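Local coordinates for protein NADP-dependent 2-hydroxyacid dehydrogenase (Rhizobium etli, PDB 4XCV) that probably reduces 2-keto acids to 2-hydroxyacids, or runs the reverse oxidation, with NADPH bound in a Rossmann-type domain as its cofactor, at residues G209-E214 with F230-R235. Numbering follows the deposited sequence.
With NDP (NADPH dihydro-nicotinamide-adenine-dinucleotide phosphate), chain B.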
loop_
_atom_site.group_PDB
_atom_site.type_symbol
_atom_site.label_atom_id
_atom_site.label_comp_id
_atom_site.label_asym_id
_atom_site.label_seq_id
_atom_site.Cartn_x
_atom_site.Cartn_y
_atom_site.Cartn_z
ATOM N N GLY A 209 -3.226 6.049 27.574
ATOM C CA GLY A 209 -4.693 6.050 27.521
ATOM C C GLY A 209 -5.286 7.193 26.726
ATOM O O GLY A 209 -6.414 7.636 26.990
ATOM N N PHE A 210 -4.535 7.643 25.749
ATOM C CA PHE A 210 -4.865 8.816 24.952
ATOM C C PHE A 210 -5.950 8.533 23.915
ATOM O O PHE A 210 -6.845 9.382 23.681
ATOM C CB PHE A 210 -3.548 9.285 24.333
ATOM C CG PHE A 210 -3.675 10.456 23.430
ATOM C CD1 PHE A 210 -3.854 11.705 23.926
ATOM C CD2 PHE A 210 -3.604 10.266 22.075
ATOM C CE1 PHE A 210 -3.974 12.795 23.042
ATOM C CE2 PHE A 210 -3.713 11.301 21.217
ATOM C CZ PHE A 210 -3.926 12.580 21.698
ATOM N N TYR A 211 -5.868 7.376 23.266
ATOM C CA TYR A 211 -6.823 7.011 22.243
ATOM C C TYR A 211 -7.996 6.287 22.918
ATOM O O TYR A 211 -7.966 5.073 23.143
ATOM C CB TYR A 211 -6.169 6.151 21.173
ATOM C CG TYR A 211 -4.937 6.697 20.504
ATOM C CD1 TYR A 211 -4.961 7.845 19.702
ATOM C CD2 TYR A 211 -3.741 6.045 20.641
ATOM C CE1 TYR A 211 -3.821 8.275 19.064
ATOM C CE2 TYR A 211 -2.579 6.484 19.996
ATOM C CZ TYR A 211 -2.647 7.599 19.204
ATOM O OH TYR A 211 -1.511 8.036 18.551
ATOM N N ASP A 212 -9.032 7.080 23.237
ATOM C CA ASP A 212 -10.167 6.616 24.000
ATOM C C ASP A 212 -11.471 6.993 23.331
ATOM O O ASP A 212 -11.513 7.583 22.270
ATOM C CB ASP A 212 -10.090 7.099 25.455
ATOM C CG ASP A 212 -10.169 8.599 25.607
ATOM O OD1 ASP A 212 -10.415 9.310 24.616
ATOM O OD2 ASP A 212 -9.946 9.079 26.775
ATOM N N SER A 213 -12.570 6.588 23.964
ATOM C CA SER A 213 -13.899 6.879 23.431
ATOM C C SER A 213 -14.101 8.336 23.055
ATOM O O SER A 213 -14.614 8.630 22.007
ATOM C CB SER A 213 -15.008 6.460 24.424
ATOM O OG SER A 213 -15.032 5.057 24.637
ATOM N N GLU A 214 -13.714 9.239 23.939
ATOM C CA GLU A 214 -13.898 10.659 23.686
ATOM C C GLU A 214 -13.135 11.110 22.416
ATOM O O GLU A 214 -13.659 11.896 21.606
ATOM C CB GLU A 214 -13.364 11.453 24.875
ATOM C CG GLU A 214 -13.559 12.958 24.761
ATOM C CD GLU A 214 -12.910 13.751 25.907
ATOM O OE1 GLU A 214 -12.695 13.175 27.002
ATOM O OE2 GLU A 214 -12.644 14.973 25.724
ATOM N N PHE A 230 -9.189 4.081 12.908
ATOM C CA PHE A 230 -8.106 4.246 13.861
ATOM C C PHE A 230 -6.970 3.281 13.575
ATOM O O PHE A 230 -7.179 2.071 13.578
ATOM C CB PHE A 230 -8.619 4.021 15.291
ATOM C CG PHE A 230 -7.541 4.069 16.342
ATOM C CD1 PHE A 230 -6.731 5.196 16.468
ATOM C CD2 PHE A 230 -7.313 2.992 17.125
ATOM C CE1 PHE A 230 -5.723 5.202 17.435
ATOM C CE2 PHE A 230 -6.315 3.006 18.072
ATOM C CZ PHE A 230 -5.551 4.104 18.230
ATOM N N ILE A 231 -5.758 3.820 13.383
ATOM C CA ILE A 231 -4.576 3.036 13.139
ATOM C C ILE A 231 -3.550 3.376 14.217
ATOM O O ILE A 231 -3.315 4.568 14.462
ATOM C CB ILE A 231 -4.022 3.291 11.735
ATOM C CG1 ILE A 231 -5.088 2.907 10.687
ATOM C CG2 ILE A 231 -2.697 2.570 11.522
ATOM C CD1 ILE A 231 -4.624 3.082 9.248
ATOM N N ASN A 232 -2.950 2.383 14.882
ATOM C CA ASN A 232 -1.879 2.639 15.869
ATOM C C ASN A 232 -0.753 1.662 15.688
ATOM O O ASN A 232 -0.956 0.451 15.694
ATOM C CB ASN A 232 -2.424 2.516 17.297
ATOM C CG ASN A 232 -1.427 2.995 18.338
ATOM O OD1 ASN A 232 -0.475 3.718 18.027
ATOM N ND2 ASN A 232 -1.666 2.618 19.585
ATOM N N ALA A 233 0.445 2.220 15.502
ATOM C CA ALA A 233 1.692 1.429 15.552
ATOM C C ALA A 233 2.725 2.081 16.431
ATOM O O ALA A 233 3.907 1.808 16.287
ATOM C CB ALA A 233 2.247 1.203 14.140
ATOM N N GLY A 234 2.296 2.918 17.376
ATOM C CA GLY A 234 3.211 3.537 18.327
ATOM C C GLY A 234 3.405 2.630 19.511
ATOM O O GLY A 234 4.263 1.736 19.471
ATOM N N ARG A 235 2.602 2.862 20.563
ATOM C CA ARG A 235 2.623 2.025 21.743
ATOM C C ARG A 235 1.206 1.647 22.131
ATOM O O ARG A 235 0.282 2.454 22.082
ATOM C CB ARG A 235 3.324 2.769 22.894
ATOM C CG ARG A 235 4.817 3.030 22.666
ATOM C CD ARG A 235 5.689 1.798 22.806
ATOM N NE ARG A 235 5.564 1.260 24.150
ATOM C CZ ARG A 235 6.280 1.636 25.203
ATOM N NH1 ARG A 235 7.260 2.533 25.105
ATOM N NH2 ARG A 235 6.019 1.071 26.378
HETATM P PA NDP B . 10.218 10.604 17.571
HETATM O O1A NDP B . 11.134 10.884 16.420
HETATM O O2A NDP B . 10.674 10.849 18.995
HETATM O O5B NDP B . 8.875 11.429 17.297
HETATM C C5B NDP B . 7.865 11.473 18.311
HETATM C C4B NDP B . 6.768 12.380 17.807
HETATM O O4B NDP B . 5.698 12.330 18.745
HETATM C C3B NDP B . 7.222 13.816 17.689
HETATM O O3B NDP B . 6.613 14.439 16.540
HETATM C C2B NDP B . 6.678 14.393 18.969
HETATM O O2B NDP B . 6.395 15.819 18.932
HETATM C C1B NDP B . 5.358 13.637 19.099
HETATM N N9A NDP B . 4.805 13.667 20.455
HETATM C C8A NDP B . 5.412 13.174 21.552
HETATM N N7A NDP B . 4.653 13.472 22.651
HETATM C C5A NDP B . 3.588 14.200 22.198
HETATM C C6A NDP B . 2.523 14.842 22.829
HETATM N N6A NDP B . 2.338 14.752 24.146
HETATM N N1A NDP B . 1.653 15.513 22.065
HETATM C C2A NDP B . 1.814 15.581 20.725
HETATM N N3A NDP B . 2.819 15.001 20.048
HETATM C C4A NDP B . 3.680 14.315 20.830
HETATM O O3 NDP B . 9.712 9.078 17.517
HETATM P PN NDP B . 9.631 8.073 16.265
HETATM O O1N NDP B . 8.857 8.768 15.195
HETATM O O2N NDP B . 10.949 7.584 15.897
HETATM O O5D NDP B . 8.839 6.869 16.906
HETATM C C5D NDP B . 7.552 7.073 17.505
HETATM C C4D NDP B . 7.264 5.844 18.377
HETATM O O4D NDP B . 7.010 4.712 17.559
HETATM C C3D NDP B . 8.396 5.394 19.259
HETATM O O3D NDP B . 8.442 6.149 20.483
HETATM C C2D NDP B . 8.111 3.920 19.494
HETATM O O2D NDP B . 7.379 3.762 20.733
HETATM C C1D NDP B . 7.186 3.544 18.373
HETATM N N1N NDP B . 7.663 2.487 17.476
HETATM C C2N NDP B . 6.878 1.395 17.210
HETATM C C3N NDP B . 7.334 0.358 16.469
HETATM C C7N NDP B . 6.518 -0.781 16.138
HETATM O O7N NDP B . 7.122 -1.820 15.780
HETATM N N7N NDP B . 5.198 -0.769 16.164
HETATM C C4N NDP B . 8.680 0.422 15.859
HETATM C C5N NDP B . 9.401 1.641 16.181
HETATM C C6N NDP B . 8.954 2.602 16.959
HETATM P P2B NDP B . 7.592 16.866 18.615
HETATM O O1X NDP B . 7.012 18.209 18.915
HETATM O O2X NDP B . 8.735 16.475 19.537
HETATM O O3X NDP B . 7.988 16.652 17.212
HETATM O O HOH W 1 0.552 6.212 18.703
#
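Y211 and F230 meet across backbones whose CA atoms are 8.9 Å apart, with no direct hydrogen bond between 209-214 and 230-235. Y211 lies just before helix 213-216; F230 and N232 lie on strand 229-232, which closes a beta-alpha-beta unit. F230 presents its CE1/CZ side over one face of the Y211 ring, with CZ 3.5 Å from Y211 CG. The ring planes stand obliquely at 53°. F210 CD2 sits over the opposite face of Y211. F230 reaches the tyrosine because its CG is anti to the backbone N (chi1 176°).

The N232 amide comes obliquely to Y211 CE2, its plane 63° from the ring, with ND2 at 4.0 Å. Water 1, in the tyrosine ring plane, donates to N232 OD1 and bonds Y211 OH, at 2.8 Å from each. OD1 also accepts a nearly straight bond from G234 N at 3.0 Å, above the carbonyl plane and off its lone pairs, forming an Asx turn. ND2 donates to R235 O at 3.2 Å and to Q239 OE1. A leucine in place of N232 would probably leave G234 N and water 1 without their acceptor and free the turn to shift.

A233 O accepts a hydrogen bond from N7N of the NADPH carboxamide, 2.9 Å away. Apolar ring packing thus joins a buried polar network consistent with holding the loop of A233, G234 and R235 in the NADPH pocket.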